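Local coordinates for actin-related protein 8 (Homo sapiens, PDB 4FO0) that binds ATP, shows low basal ATPase activity without polymerising, and is a proposed core subunit of the chromatin-remodelling INO80 complex, at residues Tyr198-Leu203 / Gly226-Val231; Phe296-Cys301 / Leu344-Arg349. One frame throughout, in Å; residues are numbered along the deposited sequence.

Contact 1. Residues Tyr198-Leu203 / Gly226-Val231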
loop_
_atom_site.group_PDB
_atom_site.type_symbol
_atom_site.label_atom_id
_atom_site.label_comp_id
_atom_site.label_asym_id
_atom_site.label_seq_id
_atom_site.Cartn_x
_atom_site.Cartn_y
_atom_site.Cartn_z
ATOM N N TYR A 198 -4.738 3.443 -30.188
ATOM C CA TYR A 198 -5.467 2.195 -30.389
ATOM C C TYR A 198 -5.837 1.544 -29.067
ATOM O O TYR A 198 -6.449 0.478 -29.049
ATOM C CB TYR A 198 -4.645 1.197 -31.206
ATOM C CG TYR A 198 -4.036 1.769 -32.465
ATOM C CD1 TYR A 198 -4.793 2.537 -33.344
ATOM C CD2 TYR A 198 -2.697 1.549 -32.772
ATOM C CE1 TYR A 198 -4.230 3.064 -34.506
ATOM C CE2 TYR A 198 -2.127 2.071 -33.929
ATOM C CZ TYR A 198 -2.897 2.826 -34.792
ATOM O OH TYR A 198 -2.330 3.350 -35.935
ATOM N N TYR A 199 -5.462 2.174 -27.957
ATOM C CA TYR A 199 -5.751 1.608 -26.642
ATOM C C TYR A 199 -6.770 2.398 -25.845
ATOM O O TYR A 199 -6.967 3.595 -26.053
ATOM C CB TYR A 199 -4.479 1.479 -25.814
ATOM C CG TYR A 199 -3.566 0.397 -26.298
ATOM C CD1 TYR A 199 -3.537 -0.844 -25.675
ATOM C CD2 TYR A 199 -2.735 0.609 -27.386
ATOM C CE1 TYR A 199 -2.686 -1.846 -26.121
ATOM C CE2 TYR A 199 -1.894 -0.380 -27.840
ATOM C CZ TYR A 199 -1.864 -1.610 -27.215
ATOM O OH TYR A 199 -1.005 -2.598 -27.687
ATOM N N ARG A 200 -7.408 1.694 -24.924
ATOM C CA ARG A 200 -8.243 2.297 -23.915
ATOM C C ARG A 200 -7.658 1.975 -22.551
ATOM O O ARG A 200 -6.821 1.077 -22.406
ATOM C CB ARG A 200 -9.669 1.771 -24.004
ATOM C CG ARG A 200 -10.476 2.460 -25.073
ATOM C CD ARG A 200 -11.825 1.797 -25.223
ATOM N NE ARG A 200 -11.666 0.382 -25.530
ATOM C CZ ARG A 200 -12.675 -0.470 -25.649
ATOM N NH1 ARG A 200 -13.919 -0.038 -25.493
ATOM N NH2 ARG A 200 -12.438 -1.744 -25.924
ATOM N N CYS A 201 -8.129 2.703 -21.549
ATOM C CA CYS A 201 -7.565 2.629 -20.216
ATOM C C CYS A 201 -8.602 2.423 -19.111
ATOM O O CYS A 201 -9.635 3.087 -19.065
ATOM C CB CYS A 201 -6.792 3.913 -19.937
ATOM S SG CYS A 201 -6.205 4.035 -18.249
ATOM N N ILE A 202 -8.316 1.502 -18.207
ATOM C CA ILE A 202 -9.071 1.434 -16.974
ATOM C C ILE A 202 -8.217 1.980 -15.836
ATOM O O ILE A 202 -7.176 1.409 -15.500
ATOM C CB ILE A 202 -9.452 0.009 -16.651
ATOM C CG1 ILE A 202 -10.231 -0.601 -17.833
ATOM C CG2 ILE A 202 -10.198 -0.023 -15.323
ATOM C CD1 ILE A 202 -11.652 -0.997 -17.512
ATOM N N LEU A 203 -8.659 3.091 -15.259
ATOM C CA LEU A 203 -7.966 3.723 -14.148
ATOM C C LEU A 203 -8.644 3.452 -12.803
ATOM O O LEU A 203 -9.786 3.861 -12.571
ATOM C CB LEU A 203 -7.875 5.235 -14.363
ATOM C CG LEU A 203 -7.198 6.046 -13.240
ATOM C CD1 LEU A 203 -5.767 5.574 -12.992
ATOM C CD2 LEU A 203 -7.193 7.531 -13.543
ATOM N N GLY A 226 -2.641 10.068 -24.799
ATOM C CA GLY A 226 -3.194 9.702 -26.086
ATOM C C GLY A 226 -4.063 8.464 -26.171
ATOM O O GLY A 226 -4.308 7.959 -27.268
ATOM N N PHE A 227 -4.522 7.969 -25.027
ATOM C CA PHE A 227 -5.523 6.918 -25.015
ATOM C C PHE A 227 -6.781 7.456 -25.659
ATOM O O PHE A 227 -7.045 8.649 -25.585
ATOM C CB PHE A 227 -5.849 6.529 -23.591
ATOM C CG PHE A 227 -4.818 5.674 -22.954
ATOM C CD1 PHE A 227 -4.936 4.291 -22.985
ATOM C CD2 PHE A 227 -3.733 6.244 -22.313
ATOM C CE1 PHE A 227 -3.986 3.485 -22.391
ATOM C CE2 PHE A 227 -2.775 5.450 -21.719
ATOM C CZ PHE A 227 -2.905 4.059 -21.760
ATOM N N SER A 228 -7.576 6.584 -26.263
ATOM C CA SER A 228 -8.749 7.045 -26.985
ATOM C C SER A 228 -9.954 7.076 -26.071
ATOM O O SER A 228 -10.898 7.848 -26.284
ATOM C CB SER A 228 -9.031 6.159 -28.196
ATOM O OG SER A 228 -9.377 4.863 -27.776
ATOM N N GLY A 229 -9.919 6.237 -25.047
ATOM C CA GLY A 229 -10.989 6.228 -24.068
ATOM C C GLY A 229 -10.511 5.720 -22.729
ATOM O O GLY A 229 -9.436 5.146 -22.627
ATOM N N ILE A 230 -11.331 5.913 -21.706
ATOM C CA ILE A 230 -10.966 5.562 -20.352
ATOM C C ILE A 230 -12.202 5.192 -19.565
ATOM O O ILE A 230 -13.304 5.665 -19.849
ATOM C CB ILE A 230 -10.303 6.763 -19.626
ATOM C CG1 ILE A 230 -9.827 6.371 -18.226
ATOM C CG2 ILE A 230 -11.280 7.921 -19.504
ATOM C CD1 ILE A 230 -9.038 7.485 -17.528
ATOM N N VAL A 231 -12.004 4.343 -18.567
ATOM C CA VAL A 231 -13.018 4.095 -17.559
ATOM C C VAL A 231 -12.378 4.252 -16.191
ATOM O O VAL A 231 -11.348 3.642 -15.888
ATOM C CB VAL A 231 -13.588 2.680 -17.648
ATOM C CG1 VAL A 231 -14.465 2.416 -16.442
ATOM C CG2 VAL A 231 -14.364 2.491 -18.947
#

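Contact 2. Residues Phe296-Cys301 / Leu344-Arg349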
loop_
_atom_site.group_PDB
_atom_site.type_symbol
_atom_site.label_atom_id
_atom_site.label_comp_id
_atom_site.label_asym_id
_atom_site.label_seq_id
_atom_site.Cartn_x
_atom_site.Cartn_y
_atom_site.Cartn_z
ATOM N N PHE A 296 19.688 -3.948 17.619
ATOM C CA PHE A 296 19.811 -4.146 16.176
ATOM C C PHE A 296 21.238 -3.915 15.685
ATOM O O PHE A 296 21.766 -2.802 15.786
ATOM C CB PHE A 296 18.865 -3.173 15.481
ATOM C CG PHE A 296 18.759 -3.372 14.016
ATOM C CD1 PHE A 296 18.373 -4.605 13.496
ATOM C CD2 PHE A 296 19.020 -2.316 13.146
ATOM C CE1 PHE A 296 18.259 -4.784 12.119
ATOM C CE2 PHE A 296 18.907 -2.484 11.780
ATOM C CZ PHE A 296 18.521 -3.721 11.261
ATOM N N PRO A 297 21.859 -4.961 15.122
ATOM C CA PRO A 297 23.309 -4.936 14.924
ATOM C C PRO A 297 23.752 -4.001 13.799
ATOM O O PRO A 297 24.913 -3.615 13.765
ATOM C CB PRO A 297 23.648 -6.395 14.592
ATOM C CG PRO A 297 22.322 -7.123 14.474
ATOM C CD PRO A 297 21.240 -6.109 14.450
ATOM N N TYR A 298 22.852 -3.643 12.891
ATOM C CA TYR A 298 23.195 -2.684 11.845
ATOM C C TYR A 298 23.040 -1.255 12.389
ATOM O O TYR A 298 22.004 -0.614 12.234
ATOM C CB TYR A 298 22.337 -2.918 10.599
ATOM C CG TYR A 298 22.566 -1.934 9.473
ATOM C CD1 TYR A 298 23.801 -1.317 9.296
ATOM C CD2 TYR A 298 21.539 -1.607 8.596
ATOM C CE1 TYR A 298 24.002 -0.406 8.269
ATOM C CE2 TYR A 298 21.736 -0.704 7.568
ATOM C CZ TYR A 298 22.967 -0.109 7.407
ATOM O OH TYR A 298 23.160 0.786 6.379
ATOM N N ARG A 299 24.078 -0.708 12.941
ATOM C CA ARG A 299 23.928 0.463 13.721
ATOM C C ARG A 299 23.951 1.730 12.941
ATOM O O ARG A 299 23.621 2.743 13.451
ATOM C CB ARG A 299 25.010 0.519 14.757
ATOM C CG ARG A 299 24.794 -0.397 15.922
ATOM C CD ARG A 299 26.003 -1.261 16.132
ATOM N NE ARG A 299 25.692 -2.474 16.868
ATOM C CZ ARG A 299 26.414 -3.587 16.806
ATOM N NH1 ARG A 299 27.473 -3.647 16.022
ATOM N NH2 ARG A 299 26.059 -4.654 17.504
ATOM N N GLU A 300 24.338 1.701 11.697
ATOM C CA GLU A 300 24.376 2.923 10.941
ATOM C C GLU A 300 23.240 3.076 9.988
ATOM O O GLU A 300 23.310 3.838 9.088
ATOM C CB GLU A 300 25.668 3.017 10.184
ATOM C CG GLU A 300 26.236 1.674 9.852
ATOM C CD GLU A 300 27.270 1.252 10.842
ATOM O OE1 GLU A 300 27.213 0.094 11.311
ATOM O OE2 GLU A 300 28.112 2.111 11.135
ATOM N N CYS A 301 22.186 2.341 10.229
ATOM C CA CYS A 301 20.915 2.510 9.591
ATOM C C CYS A 301 20.316 3.871 9.802
ATOM O O CYS A 301 20.442 4.449 10.827
ATOM C CB CYS A 301 19.994 1.449 10.132
ATOM S SG CYS A 301 18.560 1.030 9.189
ATOM N N LEU A 344 26.953 -8.764 3.349
ATOM C CA LEU A 344 27.020 -9.001 4.793
ATOM C C LEU A 344 25.936 -9.931 5.312
ATOM O O LEU A 344 24.789 -9.906 4.853
ATOM C CB LEU A 344 26.924 -7.682 5.535
ATOM C CG LEU A 344 28.089 -6.734 5.302
ATOM C CD1 LEU A 344 27.725 -5.358 5.822
ATOM C CD2 LEU A 344 29.322 -7.253 6.019
ATOM N N LEU A 345 26.310 -10.752 6.282
ATOM C CA LEU A 345 25.355 -11.621 6.958
ATOM C C LEU A 345 25.386 -11.368 8.461
ATOM O O LEU A 345 26.440 -11.453 9.082
ATOM C CB LEU A 345 25.679 -13.079 6.694
ATOM C CG LEU A 345 24.752 -14.018 7.446
ATOM C CD1 LEU A 345 23.394 -14.004 6.777
ATOM C CD2 LEU A 345 25.336 -15.408 7.477
ATOM N N TYR A 346 24.218 -11.058 9.022
ATOM C CA TYR A 346 24.057 -10.729 10.436
ATOM C C TYR A 346 23.281 -11.797 11.213
ATOM O O TYR A 346 22.200 -12.230 10.794
ATOM C CB TYR A 346 23.282 -9.424 10.577
ATOM C CG TYR A 346 24.073 -8.168 10.313
ATOM C CD1 TYR A 346 24.697 -7.493 11.359
ATOM C CD2 TYR A 346 24.158 -7.627 9.035
ATOM C CE1 TYR A 346 25.405 -6.331 11.140
ATOM C CE2 TYR A 346 24.879 -6.457 8.800
ATOM C CZ TYR A 346 25.500 -5.819 9.858
ATOM O OH TYR A 346 26.214 -4.660 9.652
ATOM N N GLN A 347 23.832 -12.211 12.351
ATOM C CA GLN A 347 23.065 -12.965 13.343
ATOM C C GLN A 347 22.355 -11.997 14.273
ATOM O O GLN A 347 22.932 -10.994 14.708
ATOM C CB GLN A 347 23.977 -13.836 14.211
ATOM C CG GLN A 347 24.899 -14.751 13.455
ATOM C CD GLN A 347 24.151 -15.656 12.509
ATOM O OE1 GLN A 347 23.199 -16.338 12.896
ATOM N NE2 GLN A 347 24.571 -15.663 11.251
ATOM N N PHE A 348 21.103 -12.273 14.594
ATOM C CA PHE A 348 20.595 -11.672 15.820
ATOM C C PHE A 348 19.341 -12.266 16.390
ATOM O O PHE A 348 18.651 -13.065 15.748
ATOM C CB PHE A 348 20.528 -10.152 15.752
ATOM C CG PHE A 348 19.248 -9.622 15.231
ATOM C CD1 PHE A 348 18.707 -8.456 15.775
ATOM C CD2 PHE A 348 18.603 -10.245 14.178
ATOM C CE1 PHE A 348 17.530 -7.934 15.291
ATOM C CE2 PHE A 348 17.413 -9.736 13.687
ATOM C CZ PHE A 348 16.878 -8.577 14.243
ATOM N N ARG A 349 19.083 -11.891 17.634
ATOM C CA ARG A 349 18.037 -12.532 18.412
ATOM C C ARG A 349 16.825 -11.620 18.559
ATOM O O ARG A 349 16.962 -10.462 18.939
ATOM C CB ARG A 349 18.601 -12.901 19.766
ATOM C CG ARG A 349 17.988 -14.116 20.370
ATOM C CD ARG A 349 18.808 -14.531 21.564
ATOM N NE ARG A 349 19.697 -15.632 21.222
ATOM C CZ ARG A 349 20.631 -16.103 22.036
ATOM N NH1 ARG A 349 20.800 -15.546 23.229
ATOM N NH2 ARG A 349 21.398 -17.116 21.658
#

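Contact 1. Residues Tyr198-Leu203 / Gly226-Val231
The carbonyl oxygen of Tyr-199 takes two bonds from Ser-228, and with this grip two parallel strands begin to pair. The backbone N of Ser-228 reaches Tyr-199 O at 3.1 Å in an almost straight bond (177° at the hydrogen), while Ser-228 OG comes to the same oxygen at 3.2 Å from well above the carbonyl plane. Ser-228 OG can do so because it is turned back between its own N and carbonyl carbon (chi1 65°). Farther along, Cys-201 pairs with Ile-230, bonding through N and O to the residues before and after it: Cys-201 N to Gly-229 O at 3.0 Å, Cys-201 O receiving Val-231 N at 2.7 Å. Leu-203 N then bonds to Val-231 O at 2.8 Å.

On one face of the sheet the ring of Phe-227 backs onto Cys-201. Cys-201 CB sits over the ring, 3.9 Å from its centroid, and SG, anti to the backbone N (chi1 173°), lies above the same ring at 4.8 Å from the centroid, a sulfur-aromatic contact. Separately, Ile-230 CD1 meets Leu-203 CB. On the other face, Ile-202 and Val-231 lie side by side, CD1 of the first 4.2 Å from CB of the second.

The whole is a beta-alpha-beta crossover of the actin fold: helix 211-225 links the strands and sets Ile-221 against Cys-201, Phe-227 and Ile-230. Strand 17-21 pairs in parallel with 200-205 on the side away from 229-234, and strand 572-573 pairs antiparallel beyond 229-234.

Contact 2. Residues Phe296-Cys301 / Leu344-Arg349
Pro-297 and Phe-348 mark where the two backbones come nearest, their CA atoms 7.3 Å apart, and no hydrogen bond joins the segments. Phe-296 to Cys-301 is irregular chain, with an inverse gamma turn centred on Tyr-298 and a type I turn from Tyr-298 to Cys-301; Leu-344 to Arg-349 is extended.

The proline ring points into the strand between two aromatic rings. Its CB lies 3.6 Å from Tyr-346 CD1, and on its other flank CD meets Phe-348 CD1 at 3.7 Å. Strand 343-350 is the middle strand of a three-stranded antiparallel sheet in this actin-family fold, and the loop between helices 280-293 and 306-319 rests on it here. Phe-296 adds an offset edge-to-face pair, its edge turned to the face of Phe-348, with centroids 6.0 Å apart and planes at 68°. Its CG stands opposite the backbone N (chi1 -173°), which brings the ring back toward the strand. A serine in place of Tyr-346 would probably leave Pro-297 CB without its aromatic partner and deprive the Phe-334 ring of its nearly parallel neighbour. Tyr-298 lies obliquely to Tyr-346, while its own hydroxyl is hydrogen-bonded to Asp-308 of helix 306-319.

In the fold
The two contacts illustrate two different ways of burying a junction. Contact 1 joins neighbouring strands of one sheet, so main-chain bonds set its register and side chains fill in around them. Contact 2 lays a loop against the central strand of a different, smaller sheet, with aromatic and proline carbons doing the work in place of hydrogen bonds. Both are mostly buried at their touching residues, though contact 1 covers about twice the area. The centres of contact 1 and contact 2 are about 48 Å apart. They lie on opposite sides of the chain's centre and share no helix or strand. Along the chain contact 1 closes before contact 2 opens, and both lie away from the ATP site.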